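Local coordinates for protein lipoxygenase (Cyanothece sp., PDB 5EK8) that probably catalyses, as an iron-dependent 9R-lipoxygenase, the insertion of molecular oxygen into polyunsaturated fatty acids, at residues 362-367 with 568-573; 457-462 with 562-567; 623-628 with 661-666; 435-440 with 556-561. One frame throughout, in Å; residues are numbered along the deposited sequence.

Contact 1. Residues 362-367 with 568-573; sequences KAHVQM and LWHTWV. With FE2 (Fe (II) ion), chain B.
A chi1 of 173° sets the His570 imidazole trans to its backbone nitrogen and directs it at helix 337-377, while His364 places its CG opposite the carbonyl carbon (chi1 -72°); the two rings converge on one iron(II) ion. NE2 of His364 and NE2 of His570 each bind the iron at 2.5 Å, and the shared metal brings the two nitrogens to 3.7 Å from each other. The rings form an offset T-shaped pair, planes at 80°, with the edge of His570 toward the face of His364. Asn398 OD1 takes a hydrogen bond from the far nitrogen, ND1 of His364, which fixes that ring's rotation. Away from the metal, Ala363 CB sits at the edge of the Trp569 and His570 rings, 4.0 Å from Trp569 CD1 and 4.1 Å from His570 CD2. Preceding it, Lys362 crosses the indole at about a right angle, its CD 3.6 Å from Trp569 CZ2, and its NZ, beside the six-membered ring, forms a salt bridge with Glu358. His359 and the terminal carboxylate of Ile668 add further ligands. Three imidazole nitrogens and a carboxylate oxygen around a non-heme iron are consistent with the lipoxygenase cycle, in which the metal alternates between ferrous and ferric states.

Contact 2. Residues 457-462 with 562-567; sequences NLYWQI and IIFHTT
Tyr459 and Trp460 of helix 451-473 lie against Phe564 and Thr567 of helix 549-574, a crossing of two helices at 133° within the largely helical catalytic domain of the lipoxygenase fold. The tight part is aromatic. Trp460 presents the edge of its six-membered ring to the face of Phe564 in an offset T-shaped pair, planes at 74°, and its CE3 comes to 3.7 Å from Phe564 CD2. That same CD2 lies in the plane of the Tyr459 ring, at its edge, 3.9 Å from Tyr459 CD2, so one corner of Phe564 is wedged between two neighbouring side chains of the other helix. Trp440 also meets the Phe564 ring. On the other flank of helix 451-473 the packing gives way to solvent: Asn457 points away from the contact and bonds to Gln444, and Gln461 is exposed. The buried polar end of the contact belongs to Tyr459, whose hydroxyl donates to Thr567 OG1 at 2.7 Å. With chi1 at 61°, Thr567 OG1 stands between its own backbone N and carbonyl carbon and passes its proton back to Ile563 O at 2.6 Å; Thr567 N reaches that same oxygen from the opposite face of the carbonyl plane.

Contact 3. Residues 623-628 with 661-666; sequences GIKYGL and NIRTLI
Leu628 and Arg663 face each other in a single beta bridge, CA to CA 4.1 Å, where two irregular segments meet with end-to-end directions 91° apart. Thr664 N donates to Gly627 O at 2.8 Å; Gly627 has a positive phi of 103°, and its CA comes close to Leu665 CD2. Next along, Leu629 pairs with Ile662 through backbone hydrogen bonds. The crossing belongs to the C-terminal tail, which in lipoxygenases threads back into the helical domain so that its last carboxylate, here that of Ile668, can bind the iron; Thr571 OG1 of helix 549-574 is hydrogen-bonded to Arg663 N. The Arg663 side chain leaves with CG opposite the carbonyl carbon (chi1 -64°) and runs extended as far as NE, which forms a salt bridge with Asp575. Beyond that, NH2 points in the guanidinium plane at Ile624 O; the modelled 2.5 Å between NH2 and that oxygen is doubtful in its exact length. Lys625 lies over one face of the guanidinium, its CG 3.4 Å from Arg663 NH2. The two positive ends, Lys625 NZ and Arg663 NH2, are 5.4 Å apart, and Asp575, which also makes a long, weak ion pair with the lysine, probably eases their repulsion. Lys625 NZ reaches on to Asn661 OD1 in a weak bond of 3.5 Å, while Leu628 CD2 packs 3.7 Å from Asn661 C.

Contact 4. Residues 435-440 with 556-561; sequences YDWKDW and KQCCRH
Trp437 begins a type II beta turn that ends at Trp440 and rests on the side of helix 549-574, with Trp437 CA 5.3 Å from Cys558 CA. Gln557 holds the turn from the helix. Its chain bends at chi2 (57°), which brings NE2 to both carbonyls at the ends of the turn: Trp437 O at 2.8 Å, almost in line with the C=O and in the amide plane, and Trp440 O at 2.9 Å, met on a lone pair but tilted from the amide plane. The other end of the amide is fixed too, since Arg560 grips Gln557 OE1 side-on with NE and NH2. A turn further along, His561 fits between the backbone of Trp437 and the indole of Trp440. Trp437 CA stands over the centre of the imidazole, 3.9 Å from its centroid, and the histidine turns its edge to the face of Trp440, planes at 77°, with His561 CE1 3.5 Å from Trp440 CG. His561 NE2 is hydrogen-bonded to Gln366 OE1. The Trp437 indole is sandwiched: Cys558 SG lies over one face, 4.2 Å from the centroid of the five-membered ring, and Lys438 CB covers the opposite one. Asp436 OD2 accepts from Lys438 N at 3.0 Å and is salt-bridged to Arg539. The loop combines an Asx turn with a type II beta turn, docked through two carbonyls on a glutamine of a core helix.

How the contacts relate
Helix 549-574 supplies the second segment of contacts 4, 2 and 1, in that order along its length: 556-561, 562-567, then 568-573 at the iron. The centres of contacts 1 and 2, and of 2 and 4, lie about 11 Å apart. Contacts 2 and 4 are nested in the loop closed by contact 1, and their segments alternate along the chain. Contact 3 follows in series near the C-terminus. It touches contact 1 through Thr571 and Arg663, and contact 2 through Thr567, but stays about 9 Å from contact 4 at the nearest atoms. One long helix connects the surrounding loop and helices to the metal, while the tail carrying the last ligand comes in separately.

Contact 1. Residues 362-367 with 568-573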
# COMPACT_ATOMS: atom_id res chain seq x y z
N LYS A 362 -7.73 0.87 0.87
CA LYS A 362 -7.62 2.07 0.04
C LYS A 362 -6.20 2.40 -0.38
O LYS A 362 -5.97 2.92 -1.47
CB LYS A 362 -8.23 3.28 0.76
CG LYS A 362 -8.29 4.53 -0.11
CD LYS A 362 -8.90 5.72 0.63
CE LYS A 362 -10.32 5.44 1.06
NZ LYS A 362 -10.98 6.64 1.64
N ALA A 363 -5.23 2.11 0.49
CA ALA A 363 -3.85 2.45 0.18
C ALA A 363 -3.11 1.28 -0.47
O ALA A 363 -2.65 1.40 -1.60
CB ALA A 363 -3.13 2.91 1.42
N HIS A 364 -3.01 0.16 0.24
CA HIS A 364 -2.20 -0.95 -0.24
C HIS A 364 -2.78 -1.62 -1.47
O HIS A 364 -2.18 -1.59 -2.56
CB HIS A 364 -2.04 -1.99 0.87
CG HIS A 364 -1.15 -1.56 1.98
ND1 HIS A 364 0.19 -1.91 2.05
CD2 HIS A 364 -1.38 -0.79 3.08
CE1 HIS A 364 0.73 -1.39 3.14
NE2 HIS A 364 -0.21 -0.70 3.78
N VAL A 365 -3.94 -2.24 -1.29
CA VAL A 365 -4.57 -2.99 -2.36
C VAL A 365 -4.84 -2.13 -3.59
O VAL A 365 -4.51 -2.53 -4.70
CB VAL A 365 -5.88 -3.62 -1.88
CG1 VAL A 365 -6.51 -4.43 -3.01
CG2 VAL A 365 -5.63 -4.49 -0.66
N GLN A 366 -5.41 -0.95 -3.39
CA GLN A 366 -5.78 -0.13 -4.53
C GLN A 366 -4.55 0.30 -5.34
O GLN A 366 -4.63 0.46 -6.56
CB GLN A 366 -6.56 1.11 -4.09
CG GLN A 366 -7.14 1.89 -5.27
CD GLN A 366 -7.65 3.27 -4.91
OE1 GLN A 366 -8.03 4.05 -5.80
NE2 GLN A 366 -7.69 3.58 -3.62
N MET A 367 -3.41 0.46 -4.67
CA MET A 367 -2.22 0.94 -5.36
C MET A 367 -1.37 -0.20 -5.95
O MET A 367 -0.59 0.03 -6.88
CB MET A 367 -1.36 1.79 -4.42
CG MET A 367 -1.98 3.14 -4.06
SD MET A 367 -2.26 4.23 -5.48
CE MET A 367 -4.03 4.07 -5.71
N LEU A 568 1.24 11.10 0.44
CA LEU A 568 0.57 11.71 1.58
C LEU A 568 -0.48 10.84 2.26
O LEU A 568 -0.49 10.74 3.48
CB LEU A 568 -0.08 13.03 1.18
CG LEU A 568 -0.88 13.67 2.32
CD1 LEU A 568 0.03 13.99 3.50
CD2 LEU A 568 -1.63 14.91 1.87
N TRP A 569 -1.38 10.23 1.50
CA TRP A 569 -2.47 9.46 2.09
C TRP A 569 -1.95 8.32 2.96
O TRP A 569 -2.30 8.22 4.14
CB TRP A 569 -3.40 8.90 1.02
CG TRP A 569 -4.47 8.03 1.61
CD1 TRP A 569 -4.55 6.66 1.54
CD2 TRP A 569 -5.59 8.46 2.39
NE1 TRP A 569 -5.66 6.22 2.23
CE2 TRP A 569 -6.32 7.30 2.75
CE3 TRP A 569 -6.06 9.70 2.81
CZ2 TRP A 569 -7.48 7.36 3.50
CZ3 TRP A 569 -7.23 9.76 3.55
CH2 TRP A 569 -7.92 8.60 3.90
N HIS A 570 -1.14 7.45 2.36
CA HIS A 570 -0.60 6.32 3.10
C HIS A 570 0.25 6.79 4.27
O HIS A 570 0.24 6.18 5.32
CB HIS A 570 0.21 5.41 2.19
CG HIS A 570 0.93 4.33 2.93
ND1 HIS A 570 2.25 4.45 3.32
CD2 HIS A 570 0.51 3.12 3.37
CE1 HIS A 570 2.61 3.35 3.97
NE2 HIS A 570 1.58 2.53 4.01
N THR A 571 1.00 7.87 4.07
CA THR A 571 1.77 8.48 5.14
C THR A 571 0.87 8.78 6.32
O THR A 571 1.14 8.39 7.46
CB THR A 571 2.46 9.79 4.70
OG1 THR A 571 3.54 9.50 3.81
CG2 THR A 571 2.99 10.54 5.90
N TRP A 572 -0.22 9.47 6.03
CA TRP A 572 -1.14 9.94 7.04
C TRP A 572 -1.77 8.79 7.79
O TRP A 572 -1.80 8.79 9.02
CB TRP A 572 -2.23 10.80 6.42
CG TRP A 572 -3.03 11.56 7.43
CD1 TRP A 572 -3.93 11.05 8.33
CD2 TRP A 572 -3.00 12.97 7.65
NE1 TRP A 572 -4.47 12.06 9.09
CE2 TRP A 572 -3.92 13.25 8.69
CE3 TRP A 572 -2.30 14.03 7.07
CZ2 TRP A 572 -4.14 14.53 9.16
CZ3 TRP A 572 -2.52 15.31 7.53
CH2 TRP A 572 -3.43 15.55 8.57
N VAL A 573 -2.27 7.80 7.06
CA VAL A 573 -2.97 6.70 7.69
C VAL A 573 -2.01 5.80 8.48
O VAL A 573 -2.31 5.39 9.60
CB VAL A 573 -3.75 5.86 6.66
CG1 VAL A 573 -4.47 4.72 7.35
CG2 VAL A 573 -4.73 6.73 5.92
FE FE2 B . 0.93 0.65 5.51

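Contact 2. Residues 457-462 with 562-567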
# COMPACT_ATOMS: atom_id res chain seq x y z
N ASN A 457 -5.60 19.21 0.38
CA ASN A 457 -5.82 20.11 -0.74
C ASN A 457 -4.55 20.84 -1.16
O ASN A 457 -4.27 21.00 -2.35
CB ASN A 457 -6.93 21.11 -0.42
CG ASN A 457 -8.30 20.61 -0.83
OD1 ASN A 457 -8.68 20.69 -2.00
ND2 ASN A 457 -9.05 20.07 0.13
N LEU A 458 -3.77 21.29 -0.17
CA LEU A 458 -2.48 21.91 -0.44
C LEU A 458 -1.58 20.95 -1.23
O LEU A 458 -1.03 21.31 -2.29
CB LEU A 458 -1.79 22.30 0.87
CG LEU A 458 -0.99 23.61 0.90
CD1 LEU A 458 -0.35 23.78 2.26
CD2 LEU A 458 0.05 23.67 -0.21
N TYR A 459 -1.46 19.73 -0.72
CA TYR A 459 -0.65 18.72 -1.38
C TYR A 459 -1.17 18.44 -2.79
O TYR A 459 -0.39 18.23 -3.71
CB TYR A 459 -0.63 17.42 -0.58
CG TYR A 459 0.41 16.45 -1.07
CD1 TYR A 459 1.76 16.79 -1.05
CD2 TYR A 459 0.06 15.19 -1.55
CE1 TYR A 459 2.72 15.92 -1.50
CE2 TYR A 459 1.02 14.31 -2.00
CZ TYR A 459 2.36 14.68 -1.97
OH TYR A 459 3.34 13.82 -2.41
N TRP A 460 -2.49 18.44 -2.93
CA TRP A 460 -3.12 18.18 -4.21
C TRP A 460 -2.74 19.24 -5.23
O TRP A 460 -2.45 18.92 -6.38
CB TRP A 460 -4.64 18.11 -4.06
CG TRP A 460 -5.36 17.70 -5.31
CD1 TRP A 460 -6.07 18.49 -6.15
CD2 TRP A 460 -5.42 16.38 -5.86
NE1 TRP A 460 -6.58 17.75 -7.19
CE2 TRP A 460 -6.19 16.45 -7.03
CE3 TRP A 460 -4.89 15.14 -5.48
CZ2 TRP A 460 -6.45 15.33 -7.83
CZ3 TRP A 460 -5.15 14.04 -6.26
CH2 TRP A 460 -5.92 14.14 -7.43
N GLN A 461 -2.73 20.50 -4.80
CA GLN A 461 -2.34 21.58 -5.70
C GLN A 461 -0.87 21.47 -6.07
O GLN A 461 -0.48 21.75 -7.22
CB GLN A 461 -2.64 22.94 -5.07
CG GLN A 461 -3.91 23.60 -5.60
CD GLN A 461 -5.11 22.66 -5.58
OE1 GLN A 461 -5.63 22.31 -4.52
NE2 GLN A 461 -5.56 22.25 -6.77
N ILE A 462 -0.05 21.04 -5.11
CA ILE A 462 1.36 20.76 -5.41
C ILE A 462 1.49 19.70 -6.50
O ILE A 462 2.24 19.87 -7.48
CB ILE A 462 2.12 20.30 -4.16
CG1 ILE A 462 2.16 21.41 -3.12
CG2 ILE A 462 3.54 19.91 -4.53
CD1 ILE A 462 2.83 21.00 -1.83
N ILE A 562 -2.53 8.31 -8.13
CA ILE A 562 -1.47 7.39 -7.71
C ILE A 562 -0.51 8.06 -6.74
O ILE A 562 -0.30 7.58 -5.63
CB ILE A 562 -0.68 6.86 -8.92
CG1 ILE A 562 -1.57 6.00 -9.81
CG2 ILE A 562 0.55 6.07 -8.46
CD1 ILE A 562 -0.95 5.65 -11.15
N ILE A 563 0.06 9.19 -7.17
CA ILE A 563 1.04 9.90 -6.35
C ILE A 563 0.42 10.30 -5.02
O ILE A 563 1.06 10.16 -3.97
CB ILE A 563 1.59 11.14 -7.06
CG1 ILE A 563 2.40 10.73 -8.29
CG2 ILE A 563 2.46 11.96 -6.12
CD1 ILE A 563 2.92 11.90 -9.09
N PHE A 564 -0.82 10.78 -5.05
CA PHE A 564 -1.47 11.23 -3.83
C PHE A 564 -1.60 10.10 -2.82
O PHE A 564 -1.28 10.28 -1.64
CB PHE A 564 -2.86 11.80 -4.11
CG PHE A 564 -3.56 12.31 -2.88
CD1 PHE A 564 -4.42 11.50 -2.14
CD2 PHE A 564 -3.35 13.61 -2.44
CE1 PHE A 564 -5.06 11.97 -1.01
CE2 PHE A 564 -3.99 14.09 -1.31
CZ PHE A 564 -4.84 13.27 -0.59
N HIS A 565 -2.06 8.94 -3.28
CA HIS A 565 -2.30 7.87 -2.32
C HIS A 565 -1.04 7.11 -1.91
O HIS A 565 -0.99 6.54 -0.82
CB HIS A 565 -3.34 6.91 -2.88
CG HIS A 565 -4.72 7.50 -2.89
ND1 HIS A 565 -5.18 8.29 -3.92
CD2 HIS A 565 -5.71 7.47 -1.97
CE1 HIS A 565 -6.41 8.70 -3.65
NE2 HIS A 565 -6.75 8.21 -2.47
N THR A 566 -0.02 7.11 -2.76
CA THR A 566 1.22 6.42 -2.42
C THR A 566 2.11 7.26 -1.51
O THR A 566 3.00 6.72 -0.85
CB THR A 566 2.02 6.04 -3.68
OG1 THR A 566 2.15 7.19 -4.52
CG2 THR A 566 1.31 4.92 -4.44
N THR A 567 1.89 8.57 -1.50
CA THR A 567 2.69 9.46 -0.66
C THR A 567 1.91 9.95 0.57
O THR A 567 1.91 9.30 1.60
CB THR A 567 3.20 10.67 -1.44
OG1 THR A 567 2.09 11.42 -1.95
CG2 THR A 567 4.08 10.22 -2.60

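Contact 3. Residues 623-628 with 661-666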
# COMPACT_ATOMS: atom_id res chain seq x y z
N GLY A 623 7.25 2.70 13.23
CA GLY A 623 8.64 2.87 13.63
C GLY A 623 9.64 2.72 12.49
O GLY A 623 10.75 3.24 12.56
N ILE A 624 9.24 1.99 11.46
CA ILE A 624 10.07 1.83 10.26
C ILE A 624 9.75 2.94 9.27
O ILE A 624 8.65 2.98 8.70
CB ILE A 624 9.84 0.46 9.59
CG1 ILE A 624 10.12 -0.68 10.58
CG2 ILE A 624 10.72 0.31 8.36
CD1 ILE A 624 9.59 -2.02 10.13
N LYS A 625 10.70 3.84 9.05
CA LYS A 625 10.43 5.04 8.26
C LYS A 625 11.51 5.33 7.23
O LYS A 625 12.23 6.32 7.34
CB LYS A 625 10.25 6.24 9.19
CG LYS A 625 9.45 7.39 8.59
CD LYS A 625 8.87 8.28 9.67
CE LYS A 625 7.83 9.23 9.09
NZ LYS A 625 7.06 9.91 10.17
N TYR A 626 11.61 4.48 6.22
CA TYR A 626 12.55 4.69 5.12
C TYR A 626 11.81 5.02 3.83
O TYR A 626 10.85 4.34 3.45
CB TYR A 626 13.43 3.44 4.94
CG TYR A 626 14.50 3.55 3.87
CD1 TYR A 626 15.82 3.81 4.21
CD2 TYR A 626 14.19 3.38 2.52
CE1 TYR A 626 16.80 3.91 3.25
CE2 TYR A 626 15.17 3.48 1.55
CZ TYR A 626 16.48 3.74 1.92
OH TYR A 626 17.46 3.84 0.97
N GLY A 627 12.26 6.07 3.14
CA GLY A 627 11.63 6.49 1.90
C GLY A 627 10.76 7.72 2.08
O GLY A 627 9.53 7.62 2.18
N LEU A 628 11.40 8.88 2.12
CA LEU A 628 10.71 10.16 2.26
C LEU A 628 11.03 11.07 1.08
O LEU A 628 12.15 11.07 0.57
CB LEU A 628 11.10 10.84 3.58
CG LEU A 628 10.93 10.01 4.85
CD1 LEU A 628 12.19 10.05 5.69
CD2 LEU A 628 9.73 10.48 5.65
N ASN A 661 8.36 14.60 6.63
CA ASN A 661 7.75 13.38 7.15
C ASN A 661 6.81 12.72 6.15
O ASN A 661 6.16 11.72 6.46
CB ASN A 661 7.00 13.68 8.45
CG ASN A 661 7.91 13.64 9.67
OD1 ASN A 661 8.84 12.84 9.74
ND2 ASN A 661 7.63 14.51 10.63
N ILE A 662 6.75 13.28 4.94
CA ILE A 662 5.93 12.72 3.88
C ILE A 662 6.67 11.61 3.15
O ILE A 662 7.70 11.85 2.52
CB ILE A 662 5.50 13.80 2.87
CG1 ILE A 662 4.68 14.89 3.58
CG2 ILE A 662 4.71 13.18 1.74
CD1 ILE A 662 4.31 16.05 2.70
N ARG A 663 6.13 10.40 3.22
CA ARG A 663 6.78 9.24 2.60
C ARG A 663 6.67 9.26 1.08
O ARG A 663 5.72 9.81 0.53
CB ARG A 663 6.17 7.94 3.14
CG ARG A 663 6.38 7.71 4.64
CD ARG A 663 5.71 6.42 5.06
NE ARG A 663 6.01 6.04 6.44
CZ ARG A 663 6.97 5.20 6.80
NH1 ARG A 663 7.77 4.66 5.89
NH2 ARG A 663 7.15 4.92 8.09
N THR A 664 7.66 8.67 0.42
CA THR A 664 7.71 8.63 -1.04
C THR A 664 6.82 7.51 -1.58
O THR A 664 6.22 7.63 -2.65
CB THR A 664 9.16 8.41 -1.54
OG1 THR A 664 9.99 9.51 -1.14
CG2 THR A 664 9.21 8.28 -3.05
N LEU A 665 6.74 6.42 -0.82
CA LEU A 665 6.13 5.20 -1.31
C LEU A 665 5.44 4.41 -0.21
O LEU A 665 5.39 4.84 0.95
CB LEU A 665 7.19 4.32 -1.99
CG LEU A 665 8.13 3.50 -1.09
CD1 LEU A 665 9.07 2.65 -1.92
CD2 LEU A 665 8.94 4.37 -0.13
N ILE A 666 4.91 3.26 -0.58
CA ILE A 666 4.33 2.33 0.37
C ILE A 666 5.22 1.10 0.47
O ILE A 666 5.22 0.26 -0.43
CB ILE A 666 2.90 1.90 -0.04
CG1 ILE A 666 2.01 3.14 -0.24
CG2 ILE A 666 2.31 0.94 0.99
CD1 ILE A 666 0.59 2.83 -0.66

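Contact 4. Residues 435-440 with 556-561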
# COMPACT_ATOMS: atom_id res chain seq x y z
N TYR A 435 -13.22 1.70 -6.29
CA TYR A 435 -12.16 2.71 -6.34
C TYR A 435 -11.64 2.93 -7.75
O TYR A 435 -11.10 2.03 -8.37
CB TYR A 435 -11.00 2.31 -5.42
CG TYR A 435 -11.31 2.40 -3.95
CD1 TYR A 435 -12.24 3.31 -3.46
CD2 TYR A 435 -10.67 1.56 -3.03
CE1 TYR A 435 -12.52 3.39 -2.11
CE2 TYR A 435 -10.94 1.64 -1.67
CZ TYR A 435 -11.87 2.55 -1.22
OH TYR A 435 -12.17 2.64 0.12
N ASP A 436 -11.81 4.15 -8.25
CA ASP A 436 -11.29 4.53 -9.56
C ASP A 436 -10.55 5.87 -9.48
O ASP A 436 -10.71 6.61 -8.51
CB ASP A 436 -12.42 4.58 -10.60
CG ASP A 436 -11.92 4.92 -11.99
OD1 ASP A 436 -11.11 4.15 -12.54
OD2 ASP A 436 -12.34 5.97 -12.53
N TRP A 437 -9.76 6.18 -10.50
CA TRP A 437 -8.95 7.39 -10.52
C TRP A 437 -9.68 8.62 -11.07
O TRP A 437 -9.31 9.75 -10.76
CB TRP A 437 -7.69 7.16 -11.36
CG TRP A 437 -7.99 6.62 -12.72
CD1 TRP A 437 -8.02 5.30 -13.09
CD2 TRP A 437 -8.30 7.37 -13.91
NE1 TRP A 437 -8.33 5.19 -14.42
CE2 TRP A 437 -8.50 6.44 -14.95
CE3 TRP A 437 -8.42 8.73 -14.19
CZ2 TRP A 437 -8.83 6.84 -16.25
CZ3 TRP A 437 -8.74 9.12 -15.48
CH2 TRP A 437 -8.94 8.18 -16.49
N LYS A 438 -10.72 8.40 -11.87
CA LYS A 438 -11.34 9.50 -12.62
C LYS A 438 -12.15 10.46 -11.77
O LYS A 438 -12.92 10.04 -10.90
CB LYS A 438 -12.22 8.94 -13.75
CG LYS A 438 -12.44 9.94 -14.87
CD LYS A 438 -13.20 9.34 -16.04
CE LYS A 438 -13.18 10.27 -17.24
NZ LYS A 438 -13.97 9.72 -18.37
N ASP A 439 -11.97 11.75 -12.04
CA ASP A 439 -12.68 12.84 -11.35
C ASP A 439 -12.50 12.82 -9.83
O ASP A 439 -13.24 13.48 -9.10
CB ASP A 439 -14.17 12.81 -11.71
CG ASP A 439 -14.47 13.47 -13.04
OD1 ASP A 439 -13.54 13.66 -13.85
OD2 ASP A 439 -15.66 13.80 -13.29
N TRP A 440 -11.52 12.06 -9.36
CA TRP A 440 -11.25 11.97 -7.93
C TRP A 440 -10.51 13.21 -7.44
O TRP A 440 -9.53 13.65 -8.06
CB TRP A 440 -10.43 10.70 -7.63
CG TRP A 440 -10.34 10.37 -6.16
CD1 TRP A 440 -11.09 9.46 -5.48
CD2 TRP A 440 -9.45 10.95 -5.21
NE1 TRP A 440 -10.72 9.43 -4.16
CE2 TRP A 440 -9.71 10.34 -3.96
CE3 TRP A 440 -8.45 11.93 -5.28
CZ2 TRP A 440 -9.01 10.67 -2.80
CZ3 TRP A 440 -7.76 12.26 -4.13
CH2 TRP A 440 -8.04 11.63 -2.91
N LYS A 556 -2.92 12.48 -16.66
CA LYS A 556 -2.53 13.42 -15.61
C LYS A 556 -3.31 13.18 -14.33
O LYS A 556 -2.75 13.20 -13.23
CB LYS A 556 -2.74 14.86 -16.09
CG LYS A 556 -1.83 15.28 -17.24
CD LYS A 556 -2.48 16.35 -18.09
CE LYS A 556 -2.24 17.74 -17.53
NZ LYS A 556 -0.88 18.23 -17.87
N GLN A 557 -4.61 12.92 -14.47
CA GLN A 557 -5.46 12.68 -13.30
C GLN A 557 -5.09 11.37 -12.61
O GLN A 557 -5.01 11.30 -11.38
CB GLN A 557 -6.94 12.67 -13.69
CG GLN A 557 -7.88 12.15 -12.60
CD GLN A 557 -7.77 12.92 -11.29
OE1 GLN A 557 -7.32 14.06 -11.25
NE2 GLN A 557 -8.20 12.29 -10.20
N CYS A 558 -4.85 10.33 -13.40
CA CYS A 558 -4.46 9.03 -12.86
C CYS A 558 -3.14 9.17 -12.09
O CYS A 558 -2.97 8.61 -11.00
CB CYS A 558 -4.34 8.00 -13.98
SG CYS A 558 -4.03 6.30 -13.42
N CYS A 559 -2.21 9.92 -12.67
CA CYS A 559 -0.92 10.18 -12.05
C CYS A 559 -1.07 10.91 -10.72
O CYS A 559 -0.45 10.53 -9.72
CB CYS A 559 -0.04 10.98 -13.01
SG CYS A 559 0.57 10.02 -14.43
N ARG A 560 -1.90 11.96 -10.72
CA ARG A 560 -2.24 12.67 -9.48
C ARG A 560 -2.78 11.73 -8.41
O ARG A 560 -2.37 11.78 -7.25
CB ARG A 560 -3.27 13.77 -9.76
CG ARG A 560 -2.70 15.07 -10.30
CD ARG A 560 -3.77 16.15 -10.29
NE ARG A 560 -4.89 15.86 -11.19
CZ ARG A 560 -4.96 16.28 -12.45
NH1 ARG A 560 -3.99 17.01 -12.98
NH2 ARG A 560 -6.02 15.97 -13.19
N HIS A 561 -3.71 10.87 -8.82
CA HIS A 561 -4.33 9.90 -7.92
C HIS A 561 -3.29 8.98 -7.28
O HIS A 561 -3.19 8.89 -6.04
CB HIS A 561 -5.37 9.09 -8.70
CG HIS A 561 -6.27 8.26 -7.84
ND1 HIS A 561 -7.26 8.81 -7.05
CD2 HIS A 561 -6.33 6.93 -7.64
CE1 HIS A 561 -7.89 7.85 -6.41
NE2 HIS A 561 -7.35 6.69 -6.75